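Local coordinates for protein SAR-endolysin (PDB 1XJU) that hydrolyses the glycan strands of the host peptidoglycan as a phage lysozyme, held inactive until its release from the inner membrane lets lysis proceed, at residues H67-G70 with K71-P74; R104-S108 with I109-A113; C122-L125 with P126-V129; V42-T45 with D46-A50; K140-R143 with E144-Q148. All blocks are in the same frame, centred on the assembly; numbering follows the deposited sequence.

Contact 1: H67-G70 with K71-P74; sequences HFRG and KDMP
Arg69 folds back over the turn and lays the edge of its guanidinium group against one carboxylate oxygen of Asp72. Both NE and NH2 of Arg69 serve the same acceptor: NE lies 3.0 Å from Asp72 OD2 and NH2 of Arg69 lies 2.9 Å from Asp72 OD2. The oxygen sits in the guanidinium plane, but the two flat groups are turned 74° apart, and NE arrives on the anti lone pair while NH2 comes from above the carboxylate. It is a side-on salt bridge in which a single oxygen takes both donors. The arginine chain is extended at chi2 and then bends at chi3 (61°), which brings NE round to the acid. Its NH1 is engaged by the carbonyl of Gln114.

Beneath the ion pair the backbone forms two successive tight turns in the connection between helix 46-67 and helix 75-88. Asp72 N donates to Arg69 O at 2.9 Å, and Met73 N donates to Gly70 O at 3.1 Å, two successive i to i+3 bonds, as in a short 3-10 segment. Arg69 itself has positive phi (61°), a left-handed backbone conformation that turns the chain out of the helix into this segment.

On the buried side, Met73 runs out extended beyond CG, and its methyl CE comes within 3.1 Å of Phe68 O as well as 3.9 Å from Phe68 CB. A flexible, unbranched thioether suits this position, since Met73 also touches Ile64, Phe78, Met81 and Trp118. The ring of Phe68 turns away from the methionine to meet His110 edge-to-face.

Contact 2: R104-S108 with I109-A113; sequences RVETS and IHKWA. With SO4 (sulfate ion), chain D.
Glu106 divides its carboxylate between two residues of the following helix. OE2 accepts from His110 ND1 at 2.6 Å, with the donor in the imidazole plane and the bond nearly straight at 163°. This oxygen is met on its anti side, and the carboxylate and ring planes stand 58° apart. The other oxygen, Glu106 OE1, forms a salt bridge with Lys111 NZ at 2.7 Å, the ammonium approaching from above the carboxylate plane. The lysine chain passes across the acid, its CG 3.2 Å from Glu106 CD, and bends at chi4 to bring NZ to OE1. The carboxylate probably keeps the ring proton on ND1 and may raise the imidazole's basicity, an effect the lysine would partly offset.

The same NZ of Lys111 also donates to sulfate O4 at 2.7 Å, while Glu106 N holds sulfate O2 at 2.9 Å. Arg101 is a further partner of this anion, which probably comes from the crystallisation liquor.

Behind these groups stands the helix start. Thr107 is the N-cap: with OG1 set between its own N and carbonyl carbon (chi1 58°), the hydroxyl accepts from His110 N at 3.1 Å. A small hydroxylated residue suits the place because its oxygen can curl back to a backbone N-H of the first turn. The hydroxyl is also bonded to the carbonyl of Leu93. Thr107 O then receives Lys111 N, opening the regular helical bonding.

The strand 103-106, paired antiparallel with 95-98, thus passes directly into helix 108-114, where Ile109 and Trp112 face Met121 of helix 118-123.

Contact 3: C122-L125 with P126-V129; sequences CNHL and PDFV
His124 and Asp127 meet with their flat groups steeply turned, ring and carboxylate planes 74° apart. The imidazole presents its edge: ND1 of His124 donates to Asp127 OD2 at 2.6 Å, the acceptor lying in the ring plane and the N-H...O angle 159°. On the acid the bond is received on the syn side, tilted somewhat out of the carboxylate plane. Asp127 CG lies beside its backbone N (chi1 -65°), which leaves the carboxylate within reach of the ring three residues back. A carboxylate this close would favour a proton on ND1 and may stabilise a charged imidazolium.

The other carboxylate oxygen, OD1, is held by a water that also donates to Asn123 O, tying the acid back to the last turn of the helix.

Phe128 is turned differently. Its ring edge comes to the backbone, with Leu125 O near the ring plane 3.5 Å from CD1 of Phe128. The Leu125 side chain leaves the turn and packs on Met81 and Ala84 of helix 75-88, a suitable position for a branched aliphatic chain. Pro126 has no N-H to offer, which suits the start of the 3-10 turn, where neither of the two turn bonds needs one from it.

Two backbone bonds define the turn: Asp127 N to His124 O at 2.9 Å and Phe128 N to Leu125 O at 3.2 Å. Paired i to i+3 bonds of this sort mark a 3-10 turn, here leading out of helix 118-123, whose Cys122 is joined by a disulfide to Cys150 of helix 137-151.

Contact 4: V42-T45 with D46-A50; sequences VRKT and DQQIA
Thr45 supplies the hydrogen bonds that start the helix. Its hydroxyl OG1 accepts from Gln48 N at 3.0 Å with an N-H...O angle of 155°, a classic N-cap bond, and its carbonyl O receives Ile49 N at 3.1 Å. A chi1 of 61° folds the hydroxyl in over the helix start; threonine suits an N-cap because this short side chain can replace the acceptor that a preceding turn would have provided.

A water makes the second polar link. It accepts from Thr45 N at 3.0 Å and donates to Gln48 OE1 at 2.7 Å, so the glutamine amide is held at its oxygen, while its NE2 is bonded to Asp52 one turn further on. The extended Gln48 chain reaches back over the first turn to meet the water.

Contacts without a polar bond are few. Lys44 crosses Gln48 obliquely, its CD 4.0 Å from Gln48 CD, and CG1 of Ile49 rests 3.5 Å from Thr45 O. Long polar chains fit this exposed border, and the branched apolar residue fits the inner face.

The cap lies where the loop from helix 13-18 enters helix 46-67. Ile49 packs on Cys16 and Val27, its side chain about 5 Å from that of the catalytic Cys23, and Ala50 meets Ala13 of helix 13-18.

Contact 5: K140-R143 with E144-Q148; sequences KIRR and EKERQ
Lys140 to Gln148 run as unbroken helix within 137-151, with Glu144 N bonded to Lys140 O, Lys145 N to Ile141 O, Glu146 N to Arg142 O and Arg147 N to Arg143 O. This i to i+4 ladder sets acids one turn from bases.

Glu146 is gripped by two arginines. Arg143 lies alongside it and binds side-on: its NE meets Glu146 OE2 at 2.7 Å and its NH1 meets Glu146 OE1 at 3.0 Å, both bonds straight at 170° and both on syn sides. Bends at chi2 and chi3 of Arg143 bring the guanidinium edge to both oxygens, its plane 35° from that of the carboxylate. Arg142 crosses it instead, planes 84° apart, and NE of Arg142 donates to Glu146 OE1 at 2.8 Å from above the carboxylate, a more bent bond, with the oxygen tilted out of the guanidinium plane. Ser83 also bonds this oxygen.

On the outer side a water links Lys140 NZ to Glu144 OE2, and CE of Lys145 lies 3.7 Å from Ile141 CG2.

Two buried cations matched to one buried carboxylate, with Ser83, Asn87 and Phe128 O taking further guanidinium hydrogens, should keep the glutamate ionised and tie this helix to helix 75-88 and to the 126-129 loop.

How the contacts relate
Contacts 1, 2, 3 and 5 form a connected series, while contact 4 stands apart. Contacts 1 and 2, centres 14 Å apart, touch where Arg69 CD lies 3.6 Å from Ala113 O. Contact 2 in turn packs on contact 3 through Ile109 CG2 and Phe128 CE1, 3.5 Å apart. Contacts 3 and 5 are closest, their centres 8 Å apart, with Val129 CG1 3.5 Å from Lys140 CA. Contact 4, on the opposite side of the chain's centre from contacts 1 to 3, is the one beside the active-site Cys23, and its Asp46 side chain is about 7 Å from that of Glu14, the inferred second catalytic residue; the side chain of Arg142 in contact 5 comes within about 8 Å of that of Cys23.

Contact 1: H67-G70 with K71-P74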
# COMPACT_ATOMS: atom_id res chain seq x y z
N HIS A 67 0.77 -2.98 -12.80
CA HIS A 67 0.92 -1.55 -12.89
C HIS A 67 2.25 -0.98 -12.41
O HIS A 67 2.47 0.21 -12.54
CB HIS A 67 -0.26 -0.84 -12.24
CG HIS A 67 -1.55 -1.25 -12.82
ND1 HIS A 67 -1.86 -1.08 -14.15
CD2 HIS A 67 -2.62 -1.84 -12.25
CE1 HIS A 67 -3.06 -1.57 -14.38
NE2 HIS A 67 -3.53 -2.05 -13.24
N PHE A 68 3.10 -1.82 -11.80
CA PHE A 68 4.36 -1.40 -11.22
C PHE A 68 5.53 -2.28 -11.65
O PHE A 68 6.58 -2.25 -11.03
CB PHE A 68 4.25 -1.31 -9.68
CG PHE A 68 3.29 -0.26 -9.22
CD1 PHE A 68 3.72 0.96 -8.85
CD2 PHE A 68 1.95 -0.51 -9.18
CE1 PHE A 68 2.85 1.93 -8.44
CE2 PHE A 68 1.04 0.47 -8.79
CZ PHE A 68 1.48 1.71 -8.43
N ARG A 69 5.35 -3.07 -12.70
CA ARG A 69 6.45 -3.94 -13.20
C ARG A 69 6.91 -4.94 -12.16
O ARG A 69 8.08 -5.29 -12.08
CB ARG A 69 7.61 -3.13 -13.80
CG ARG A 69 7.24 -2.51 -15.15
CD ARG A 69 8.43 -1.76 -15.74
NE ARG A 69 9.53 -2.70 -15.94
CZ ARG A 69 10.80 -2.39 -16.10
NH1 ARG A 69 11.16 -1.13 -16.16
NH2 ARG A 69 11.69 -3.36 -16.20
N GLY A 70 5.96 -5.43 -11.34
CA GLY A 70 6.29 -6.31 -10.25
C GLY A 70 7.14 -7.50 -10.63
O GLY A 70 7.98 -7.91 -9.88
N LYS A 71 6.88 -8.09 -11.79
CA LYS A 71 7.61 -9.31 -12.17
C LYS A 71 9.11 -9.05 -12.36
O LYS A 71 9.90 -9.99 -12.30
CB LYS A 71 6.99 -9.90 -13.44
CG LYS A 71 5.59 -10.45 -13.15
CD LYS A 71 4.94 -10.97 -14.36
CE LYS A 71 3.51 -10.40 -14.40
NZ LYS A 71 3.37 -9.12 -15.13
N ASP A 72 9.46 -7.80 -12.58
CA ASP A 72 10.85 -7.40 -12.74
C ASP A 72 11.56 -6.98 -11.47
O ASP A 72 12.77 -6.79 -11.46
CB ASP A 72 10.98 -6.26 -13.74
CG ASP A 72 10.48 -6.61 -15.09
OD1 ASP A 72 10.60 -7.79 -15.49
OD2 ASP A 72 9.93 -5.68 -15.78
N MET A 73 10.81 -6.84 -10.38
CA MET A 73 11.39 -6.44 -9.08
C MET A 73 12.03 -7.61 -8.40
O MET A 73 11.56 -8.72 -8.57
CB MET A 73 10.24 -5.97 -8.14
CG MET A 73 9.59 -4.73 -8.55
SD MET A 73 8.40 -4.26 -7.28
CE MET A 73 7.50 -3.00 -8.22
N PRO A 74 13.03 -7.36 -7.54
CA PRO A 74 13.42 -8.36 -6.57
C PRO A 74 12.33 -8.60 -5.55
O PRO A 74 11.42 -7.76 -5.40
CB PRO A 74 14.64 -7.75 -5.88
CG PRO A 74 14.93 -6.52 -6.60
CD PRO A 74 13.78 -6.10 -7.42

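Contact 2: R104-S108 with I109-A113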
# COMPACT_ATOMS: atom_id res chain seq x y z
N ARG A 104 -5.92 14.74 -11.54
CA ARG A 104 -5.24 13.52 -11.18
C ARG A 104 -3.99 13.40 -12.00
O ARG A 104 -4.04 13.50 -13.23
CB ARG A 104 -6.20 12.39 -11.49
CG ARG A 104 -5.80 11.02 -11.12
CD ARG A 104 -7.02 10.15 -10.85
NE ARG A 104 -7.77 10.76 -9.75
CZ ARG A 104 -7.41 10.68 -8.48
NH1 ARG A 104 -6.36 9.96 -8.15
NH2 ARG A 104 -8.10 11.27 -7.52
N VAL A 105 -2.87 13.13 -11.34
CA VAL A 105 -1.58 12.99 -11.99
C VAL A 105 -0.89 11.73 -11.50
O VAL A 105 -1.21 11.16 -10.44
CB VAL A 105 -0.72 14.23 -11.77
CG1 VAL A 105 -1.43 15.45 -12.28
CG2 VAL A 105 -0.31 14.41 -10.35
N GLU A 106 0.11 11.29 -12.24
CA GLU A 106 0.84 10.08 -11.91
C GLU A 106 1.66 10.28 -10.65
O GLU A 106 2.27 11.33 -10.41
CB GLU A 106 1.77 9.75 -13.07
CG GLU A 106 2.51 8.44 -12.91
CD GLU A 106 3.40 8.11 -14.11
OE1 GLU A 106 3.59 8.98 -15.00
OE2 GLU A 106 3.87 6.96 -14.16
N THR A 107 1.71 9.27 -9.78
CA THR A 107 2.57 9.36 -8.62
C THR A 107 4.02 9.16 -9.06
O THR A 107 4.36 8.43 -10.00
CB THR A 107 2.22 8.27 -7.62
OG1 THR A 107 2.35 7.02 -8.30
CG2 THR A 107 0.82 8.40 -7.06
N SER A 108 4.90 9.75 -8.28
CA SER A 108 6.33 9.48 -8.46
C SER A 108 6.66 8.01 -8.26
O SER A 108 7.50 7.47 -8.99
CB SER A 108 7.10 10.31 -7.50
OG SER A 108 6.97 11.67 -7.83
N ILE A 109 6.03 7.34 -7.28
CA ILE A 109 6.35 5.93 -7.08
C ILE A 109 6.04 5.12 -8.31
O ILE A 109 6.82 4.23 -8.68
CB ILE A 109 5.65 5.41 -5.81
CG1 ILE A 109 6.30 4.13 -5.32
CG2 ILE A 109 4.13 5.24 -5.98
CD1 ILE A 109 5.87 3.70 -3.95
N HIS A 110 4.94 5.41 -8.99
CA HIS A 110 4.61 4.74 -10.22
C HIS A 110 5.59 5.08 -11.36
O HIS A 110 5.99 4.18 -12.12
CB HIS A 110 3.16 5.05 -10.62
CG HIS A 110 2.68 4.34 -11.84
ND1 HIS A 110 2.78 4.87 -13.12
CD2 HIS A 110 2.07 3.14 -12.00
CE1 HIS A 110 2.23 4.02 -13.98
NE2 HIS A 110 1.85 2.93 -13.35
N LYS A 111 5.95 6.33 -11.46
CA LYS A 111 6.92 6.75 -12.47
C LYS A 111 8.21 5.93 -12.34
O LYS A 111 8.74 5.45 -13.33
CB LYS A 111 7.22 8.23 -12.32
CG LYS A 111 6.13 9.09 -12.88
CD LYS A 111 6.53 10.52 -12.88
CE LYS A 111 5.39 11.43 -13.34
NZ LYS A 111 5.01 11.24 -14.73
N TRP A 112 8.74 5.84 -11.13
CA TRP A 112 9.98 5.13 -10.94
C TRP A 112 9.84 3.65 -11.13
O TRP A 112 10.74 3.01 -11.70
CB TRP A 112 10.59 5.47 -9.58
CG TRP A 112 11.08 6.87 -9.47
CD1 TRP A 112 10.71 7.77 -8.55
CD2 TRP A 112 12.08 7.51 -10.27
NE1 TRP A 112 11.41 8.95 -8.71
CE2 TRP A 112 12.28 8.79 -9.75
CE3 TRP A 112 12.87 7.11 -11.34
CZ2 TRP A 112 13.16 9.70 -10.33
CZ3 TRP A 112 13.79 8.02 -11.89
CH2 TRP A 112 13.92 9.27 -11.36
N ALA A 113 8.72 3.06 -10.69
CA ALA A 113 8.51 1.63 -10.94
C ALA A 113 8.49 1.33 -12.44
O ALA A 113 9.07 0.34 -12.87
CB ALA A 113 7.17 1.22 -10.32
S SO4 D . 2.31 13.76 -14.84
O1 SO4 D . 1.63 14.64 -15.75
O2 SO4 D . 1.41 12.67 -14.45
O3 SO4 D . 2.80 14.51 -13.70
O4 SO4 D . 3.51 13.33 -15.55

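Contact 3: C122-L125 with P126-V129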
# COMPACT_ATOMS: atom_id res chain seq x y z
N CYS A 122 11.21 2.78 -3.96
CA CYS A 122 11.19 2.51 -2.54
C CYS A 122 11.21 3.78 -1.73
O CYS A 122 10.50 3.90 -0.68
CB CYS A 122 12.42 1.67 -2.14
SG CYS A 122 12.56 0.00 -2.85
N ASN A 123 12.04 4.72 -2.15
CA ASN A 123 12.17 5.96 -1.42
C ASN A 123 10.95 6.85 -1.48
O ASN A 123 10.86 7.80 -0.71
CB ASN A 123 13.42 6.70 -1.87
CG ASN A 123 14.67 6.09 -1.28
OD1 ASN A 123 14.64 5.48 -0.23
ND2 ASN A 123 15.78 6.23 -2.00
N HIS A 124 10.00 6.55 -2.34
CA HIS A 124 8.71 7.24 -2.37
C HIS A 124 7.61 6.56 -1.61
O HIS A 124 6.48 7.08 -1.60
CB HIS A 124 8.31 7.53 -3.80
CG HIS A 124 9.06 8.70 -4.37
ND1 HIS A 124 8.64 10.01 -4.19
CD2 HIS A 124 10.24 8.77 -5.03
CE1 HIS A 124 9.51 10.83 -4.75
NE2 HIS A 124 10.49 10.11 -5.25
N LEU A 125 7.86 5.43 -0.97
CA LEU A 125 6.82 4.79 -0.15
C LEU A 125 6.29 5.78 0.88
O LEU A 125 5.07 5.82 1.10
CB LEU A 125 7.35 3.48 0.46
CG LEU A 125 7.22 2.31 -0.53
CD1 LEU A 125 8.10 1.18 -0.11
CD2 LEU A 125 5.78 1.83 -0.59
N PRO A 126 7.13 6.57 1.56
CA PRO A 126 6.58 7.52 2.55
C PRO A 126 5.81 8.66 1.94
O PRO A 126 5.36 9.57 2.73
CB PRO A 126 7.83 7.96 3.36
CG PRO A 126 8.80 6.83 3.11
CD PRO A 126 8.61 6.47 1.67
N ASP A 127 5.50 8.68 0.67
CA ASP A 127 4.60 9.66 0.08
C ASP A 127 3.14 9.31 0.37
O ASP A 127 2.23 10.10 -0.00
CB ASP A 127 4.70 9.75 -1.45
CG ASP A 127 6.03 10.26 -1.93
OD1 ASP A 127 6.81 10.80 -1.07
OD2 ASP A 127 6.24 10.24 -3.14
N PHE A 128 2.87 8.15 0.96
CA PHE A 128 1.48 7.69 1.13
C PHE A 128 1.14 7.49 2.60
O PHE A 128 1.17 6.37 3.09
CB PHE A 128 1.25 6.41 0.31
CG PHE A 128 1.57 6.60 -1.14
CD1 PHE A 128 2.86 6.39 -1.61
CD2 PHE A 128 0.64 7.17 -2.01
CE1 PHE A 128 3.17 6.75 -2.91
CE2 PHE A 128 0.94 7.49 -3.28
CZ PHE A 128 2.22 7.28 -3.72
N VAL A 129 0.88 8.58 3.29
CA VAL A 129 0.69 8.55 4.72
C VAL A 129 -0.62 9.18 5.14
O VAL A 129 -0.82 9.42 6.35
CB VAL A 129 1.90 9.20 5.47
CG1 VAL A 129 3.15 8.41 5.16
CG2 VAL A 129 2.04 10.67 5.11
O HOH W 1 8.73 9.64 0.72

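Contact 4: V42-T45 with D46-A50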
# COMPACT_ATOMS: atom_id res chain seq x y z
N VAL A 42 -23.45 -0.04 5.17
CA VAL A 42 -22.99 -0.82 6.32
C VAL A 42 -21.55 -1.20 6.13
O VAL A 42 -21.07 -1.49 5.02
CB VAL A 42 -23.87 -2.03 6.55
CG1 VAL A 42 -25.24 -1.61 6.95
CG2 VAL A 42 -23.86 -3.00 5.35
N ARG A 43 -20.82 -1.23 7.22
CA ARG A 43 -19.43 -1.65 7.25
C ARG A 43 -19.31 -3.16 7.13
O ARG A 43 -20.28 -3.91 7.28
CB ARG A 43 -18.78 -1.11 8.51
CG ARG A 43 -19.17 -1.83 9.80
CD ARG A 43 -19.05 -0.98 11.00
NE ARG A 43 -17.74 -0.37 11.25
CZ ARG A 43 -16.78 -0.92 12.01
NH1 ARG A 43 -15.65 -0.27 12.22
NH2 ARG A 43 -16.97 -2.10 12.56
N LYS A 44 -18.08 -3.61 6.89
CA LYS A 44 -17.78 -5.04 6.85
C LYS A 44 -17.63 -5.60 8.25
O LYS A 44 -17.15 -4.94 9.13
CB LYS A 44 -16.49 -5.31 6.05
CG LYS A 44 -16.58 -4.92 4.59
CD LYS A 44 -15.46 -5.42 3.71
CE LYS A 44 -15.63 -5.05 2.27
NZ LYS A 44 -16.94 -5.50 1.84
N THR A 45 -18.01 -6.88 8.40
CA THR A 45 -17.74 -7.62 9.62
C THR A 45 -16.29 -8.06 9.69
O THR A 45 -15.59 -8.19 8.66
CB THR A 45 -18.60 -8.87 9.74
OG1 THR A 45 -18.32 -9.75 8.65
CG2 THR A 45 -20.12 -8.51 9.78
N ASP A 46 -15.85 -8.35 10.89
CA ASP A 46 -14.56 -8.95 11.04
C ASP A 46 -14.45 -10.25 10.27
O ASP A 46 -13.40 -10.58 9.68
CB ASP A 46 -14.30 -9.22 12.53
CG ASP A 46 -14.22 -7.98 13.37
OD1 ASP A 46 -13.70 -6.91 12.97
OD2 ASP A 46 -14.66 -8.05 14.54
N GLN A 47 -15.51 -11.01 10.23
CA GLN A 47 -15.46 -12.28 9.56
C GLN A 47 -15.32 -12.13 8.05
O GLN A 47 -14.60 -12.90 7.41
CB GLN A 47 -16.67 -13.11 9.94
CG GLN A 47 -16.64 -13.54 11.44
CD GLN A 47 -16.84 -12.36 12.46
OE1 GLN A 47 -17.60 -11.38 12.17
NE2 GLN A 47 -16.21 -12.46 13.63
N GLN A 48 -15.91 -11.11 7.46
CA GLN A 48 -15.72 -10.87 6.06
C GLN A 48 -14.27 -10.45 5.76
O GLN A 48 -13.66 -10.89 4.76
CB GLN A 48 -16.66 -9.82 5.51
CG GLN A 48 -16.39 -9.77 3.97
CD GLN A 48 -17.28 -8.92 3.14
OE1 GLN A 48 -18.28 -8.38 3.61
NE2 GLN A 48 -16.93 -8.82 1.88
N ILE A 49 -13.72 -9.60 6.62
CA ILE A 49 -12.32 -9.18 6.47
C ILE A 49 -11.43 -10.42 6.51
O ILE A 49 -10.51 -10.58 5.67
CB ILE A 49 -11.95 -8.14 7.51
CG1 ILE A 49 -12.68 -6.83 7.25
CG2 ILE A 49 -10.41 -7.91 7.51
CD1 ILE A 49 -12.62 -5.84 8.35
N ALA A 50 -11.67 -11.33 7.44
CA ALA A 50 -10.87 -12.51 7.52
C ALA A 50 -11.07 -13.39 6.30
O ALA A 50 -10.07 -13.95 5.77
CB ALA A 50 -11.24 -13.30 8.76
O HOH W 2 -19.46 -7.96 6.04

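Contact 5: K140-R143 with E144-Q148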
# COMPACT_ATOMS: atom_id res chain seq x y z
N LYS A 140 2.86 6.69 8.36
CA LYS A 140 4.26 7.04 8.15
C LYS A 140 5.19 5.95 8.64
O LYS A 140 6.16 5.56 7.94
CB LYS A 140 4.58 8.36 8.86
CG LYS A 140 5.92 8.85 8.48
CD LYS A 140 6.31 10.09 9.24
CE LYS A 140 6.47 9.84 10.72
NZ LYS A 140 7.20 11.03 11.39
N ILE A 141 4.95 5.40 9.81
CA ILE A 141 5.76 4.35 10.34
C ILE A 141 5.76 3.12 9.42
O ILE A 141 6.81 2.52 9.12
CB ILE A 141 5.26 3.96 11.73
CG1 ILE A 141 5.57 5.04 12.75
CG2 ILE A 141 5.94 2.70 12.17
CD1 ILE A 141 4.89 4.75 14.10
N ARG A 142 4.57 2.72 9.00
CA ARG A 142 4.37 1.61 8.09
C ARG A 142 5.16 1.82 6.82
O ARG A 142 5.82 0.88 6.38
CB ARG A 142 2.87 1.48 7.85
CG ARG A 142 2.47 0.44 6.86
CD ARG A 142 2.94 -0.95 7.19
NE ARG A 142 2.34 -1.94 6.24
CZ ARG A 142 1.17 -2.57 6.37
NH1 ARG A 142 0.51 -2.50 7.54
NH2 ARG A 142 0.71 -3.40 5.44
N ARG A 143 5.01 2.97 6.20
CA ARG A 143 5.73 3.25 4.94
C ARG A 143 7.23 3.16 5.13
O ARG A 143 7.95 2.68 4.24
CB ARG A 143 5.35 4.59 4.39
CG ARG A 143 3.89 4.72 3.91
CD ARG A 143 3.48 3.87 2.76
NE ARG A 143 2.98 2.57 3.12
CZ ARG A 143 1.74 2.36 3.56
NH1 ARG A 143 1.34 1.14 3.79
NH2 ARG A 143 0.93 3.38 3.78
N GLU A 144 7.74 3.64 6.25
CA GLU A 144 9.20 3.60 6.49
C GLU A 144 9.67 2.20 6.69
O GLU A 144 10.74 1.80 6.18
CB GLU A 144 9.57 4.53 7.65
CG GLU A 144 9.28 5.99 7.32
CD GLU A 144 9.41 6.95 8.49
OE1 GLU A 144 9.57 6.47 9.62
OE2 GLU A 144 9.30 8.20 8.25
N LYS A 145 8.92 1.37 7.37
CA LYS A 145 9.28 -0.01 7.51
C LYS A 145 9.24 -0.76 6.16
O LYS A 145 10.14 -1.55 5.82
CB LYS A 145 8.38 -0.73 8.51
CG LYS A 145 8.59 -0.30 9.92
CD LYS A 145 7.68 -0.96 10.88
CE LYS A 145 7.94 -0.41 12.28
NZ LYS A 145 9.28 -0.69 12.85
N GLU A 146 8.23 -0.51 5.35
CA GLU A 146 8.21 -1.05 4.01
C GLU A 146 9.41 -0.58 3.21
O GLU A 146 10.02 -1.40 2.47
CB GLU A 146 6.90 -0.67 3.28
CG GLU A 146 5.65 -1.31 3.82
CD GLU A 146 4.41 -0.64 3.31
OE1 GLU A 146 3.28 -1.16 3.68
OE2 GLU A 146 4.51 0.41 2.69
N ARG A 147 9.78 0.67 3.31
CA ARG A 147 10.91 1.21 2.56
C ARG A 147 12.20 0.49 2.93
O ARG A 147 12.98 0.15 2.05
CB ARG A 147 11.02 2.70 2.78
CG ARG A 147 12.30 3.34 2.28
CD ARG A 147 12.44 4.79 2.65
NE ARG A 147 12.77 4.91 4.07
CZ ARG A 147 12.65 6.04 4.80
NH1 ARG A 147 12.90 5.99 6.11
NH2 ARG A 147 12.27 7.19 4.26
N GLN A 148 12.42 0.22 4.19
CA GLN A 148 13.64 -0.48 4.57
C GLN A 148 13.67 -1.89 4.04
O GLN A 148 14.76 -2.33 3.61
CB GLN A 148 13.83 -0.40 6.05
CG GLN A 148 14.09 1.07 6.52
CD GLN A 148 15.11 1.91 5.63
OE1 GLN A 148 14.71 2.86 4.94
NE2 GLN A 148 16.40 1.53 5.66
O HOH W 3 9.58 9.76 10.24